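Local coordinates for putative exported protein (Bordetella pertussis Tohama I, PDB 2PFY) that binds pyroglutamic acid, probably as the periplasmic receptor of a tripartite ATP-independent transporter, at residues A132-L137 with A154-V159. Residues are numbered along the deposited sequence; the frame is centred on the assembly and turned at random.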
ATOM      1  N   ALA A 132      17.103  14.006 -12.880  1.00 29.62           N
ATOM      2  CA  ALA A 132      18.161  13.032 -13.158  1.00 29.06           C
ATOM      3  C   ALA A 132      19.003  12.646 -11.915  1.00 28.30           C
ATOM      4  O   ALA A 132      19.804  11.724 -11.976  1.00 28.65           O
ATOM      5  CB  ALA A 132      19.089  13.538 -14.301  1.00 29.63           C
ATOM      6  N   ALA A 133      18.822  13.371 -10.812  1.00 28.26           N
ATOM      7  CA  ALA A 133      19.536  13.132  -9.549  1.00 28.04           C
ATOM      8  C   ALA A 133      18.771  13.787  -8.396  1.00 27.83           C
ATOM      9  O   ALA A 133      17.961  14.656  -8.629  1.00 26.41           O
ATOM     10  CB  ALA A 133      20.981  13.711  -9.628  1.00 27.55           C
ATOM     11  N   LEU A 134      19.055  13.382  -7.156  1.00 28.87           N
ATOM     12  CA  LEU A 134      18.393  13.977  -5.966  1.00 29.93           C
ATOM     13  C   LEU A 134      18.427  15.497  -5.885  1.00 30.17           C
ATOM     14  O   LEU A 134      17.453  16.123  -5.429  1.00 29.77           O
ATOM     15  CB  LEU A 134      18.893  13.347  -4.660  1.00 29.93           C
ATOM     16  CG  LEU A 134      18.398  11.919  -4.378  1.00 32.29           C
ATOM     17  CD1 LEU A 134      18.989  11.368  -3.089  1.00 33.92           C
ATOM     18  CD2 LEU A 134      16.852  11.823  -4.373  1.00 31.74           C
ATOM     19  N   ALA A 135      19.521  16.102  -6.378  1.00 30.32           N
ATOM     20  CA  ALA A 135      19.672  17.556  -6.407  1.00 30.21           C
ATOM     21  C   ALA A 135      18.482  18.269  -7.050  1.00 30.43           C
ATOM     22  O   ALA A 135      18.123  19.377  -6.650  1.00 30.53           O
ATOM     23  CB  ALA A 135      21.007  17.965  -7.126  1.00 29.76           C
ATOM     24  N   ASP A 136      17.882  17.629  -8.053  1.00 30.64           N
ATOM     25  CA  ASP A 136      16.729  18.184  -8.763  1.00 31.41           C
ATOM     26  C   ASP A 136      15.501  18.319  -7.833  1.00 31.76           C
ATOM     27  O   ASP A 136      14.620  19.177  -8.053  1.00 32.54           O
ATOM     28  CB  ASP A 136      16.440  17.344 -10.038  1.00 31.35           C
ATOM     29  CG  ASP A 136      17.512  17.522 -11.092  1.00 32.35           C
ATOM     30  OD1 ASP A 136      18.050  18.661 -11.178  1.00 34.91           O
ATOM     31  OD2 ASP A 136      17.831  16.553 -11.827  1.00 31.22           O
ATOM     32  N   LEU A 137      15.506  17.529  -6.764  1.00 31.36           N
ATOM     33  CA  LEU A 137      14.403  17.491  -5.819  1.00 32.93           C
ATOM     34  C   LEU A 137      14.691  18.229  -4.498  1.00 33.03           C
ATOM     35  O   LEU A 137      13.873  18.233  -3.579  1.00 33.26           O
ATOM     36  CB  LEU A 137      13.959  16.028  -5.596  1.00 32.61           C
ATOM     37  CG  LEU A 137      13.323  15.372  -6.831  1.00 32.34           C
ATOM     38  CD1 LEU A 137      13.305  13.836  -6.681  1.00 33.74           C
ATOM     39  CD2 LEU A 137      11.908  15.925  -7.097  1.00 32.66           C
ATOM     40  N   ALA A 154      12.643  13.033   3.272  1.00 33.86           N
ATOM     41  CA  ALA A 154      13.554  13.894   4.024  1.00 34.98           C
ATOM     42  C   ALA A 154      15.005  13.539   3.658  1.00 35.39           C
ATOM     43  O   ALA A 154      15.812  14.428   3.354  1.00 35.98           O
ATOM     44  CB  ALA A 154      13.317  13.757   5.513  1.00 34.59           C
ATOM     45  N   LEU A 155      15.305  12.242   3.624  1.00 35.54           N
ATOM     46  CA  LEU A 155      16.615  11.756   3.199  1.00 35.46           C
ATOM     47  C   LEU A 155      16.982  12.106   1.756  1.00 36.65           C
ATOM     48  O   LEU A 155      18.174  12.190   1.411  1.00 35.06           O
ATOM     49  CB  LEU A 155      16.708  10.256   3.412  1.00 34.85           C
ATOM     50  CG  LEU A 155      16.635   9.774   4.863  1.00 33.57           C
ATOM     51  CD1 LEU A 155      16.574   8.268   4.862  1.00 30.92           C
ATOM     52  CD2 LEU A 155      17.816  10.298   5.689  1.00 33.40           C
HETATM   53  N   MSE A 156      15.968  12.296   0.918  1.00 36.43           N
HETATM   54  CA  MSE A 156      16.180  12.723  -0.462  1.00 40.08           C
HETATM   55  C   MSE A 156      16.558  14.215  -0.554  1.00 37.81           C
HETATM   56  O   MSE A 156      17.001  14.679  -1.604  1.00 38.30           O
HETATM   57  CB  MSE A 156      14.921  12.461  -1.304  1.00 38.49           C
HETATM   58  CG  MSE A 156      14.672  11.015  -1.664  1.00 40.24           C
HETATM   59 SE   MSE A 156      12.841  10.752  -2.327  1.00 52.29          SE
HETATM   60  CE  MSE A 156      12.620  12.099  -3.706  1.00 46.64           C
ATOM     61  N   GLY A 157      16.367  14.954   0.543  1.00 36.96           N
ATOM     62  CA  GLY A 157      16.566  16.400   0.564  1.00 35.43           C
ATOM     63  C   GLY A 157      15.332  17.180   0.170  1.00 34.93           C
ATOM     64  O   GLY A 157      15.401  18.401  -0.036  1.00 34.83           O
ATOM     65  N   ALA A 158      14.193  16.480   0.047  1.00 33.52           N
ATOM     66  CA  ALA A 158      12.937  17.120  -0.325  1.00 33.05           C
ATOM     67  C   ALA A 158      12.208  17.529   0.943  1.00 32.71           C
ATOM     68  O   ALA A 158      12.647  17.180   2.033  1.00 32.38           O
ATOM     69  CB  ALA A 158      12.076  16.153  -1.164  1.00 32.21           C
ATOM     70  N   VAL A 159      11.110  18.266   0.811  1.00 32.14           N
ATOM     71  CA  VAL A 159      10.337  18.664   1.990  1.00 32.42           C
ATOM     72  C   VAL A 159       9.062  17.784   2.013  1.00 32.40           C
ATOM     73  O   VAL A 159       8.152  17.984   1.223  1.00 31.67           O
ATOM     74  CB  VAL A 159      10.024  20.177   2.001  1.00 32.69           C
ATOM     75  CG1 VAL A 159       9.128  20.551   3.189  1.00 32.43           C
ATOM     76  CG2 VAL A 159      11.363  21.019   2.018  1.00 32.92           C
TER
HETATM   77  O   HOH W   1      18.071  16.806  -2.965  1.00 37.85           O
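Met156, a selenomethionine in this crystal, faces Leu134 and Leu137 together and touches each with a different part of its chain. Methyl CD2 of Leu134 rests against the stem, 3.6 Å from Met156 CG and nearly as close to CB, with the two side chains at about a right angle. The far end serves Leu137: a bend at chi3 (51°) turns the terminal methyl back, and Met156 CE meets Leu137 CD1 at 3.5 Å. Above this apolar layer the main chains are joined indirectly. A water donates to Leu134 O at 2.6 Å and to Met156 O at 2.7 Å, so one molecule ties together the carbonyls of two residues whose side chains also touch. Beside it, Ala158 CA approaches Leu137 O at 3.6 Å in a C-H...O contact, and the alanine methyl lies close to the same oxygen.

Both backbones turn sharply here. In 132-137 the amide of Leu137 bonds back to Leu134 O, which therefore receives both this N-H and the water, while Asp136 OD2 accepts Ala132 N at 2.9 Å through its anti lone pair and spans 132-136. In 154-159 Gly157, at phi 88°, is the first residue after helix 147-155 to leave helical angles, in a Schellman motif. Ile276 of helix 267-287 packs on both Leu134 and Met156, Glu272 of that helix accepts the amide of Leu134, and Phe142 of strand 141-144 backs Met156 and Ala158.

The contact thus joins the loop leading into strand 141-144 to the turn leading into its parallel neighbour, 159-162, with the side chain of Met156 about 14 Å from the bound pyroglutamic acid. Between the side chains cohesion is dispersion alone, and the main chains meet directly just through the C-H...O contact, so the directional bonding between the segments runs through the water.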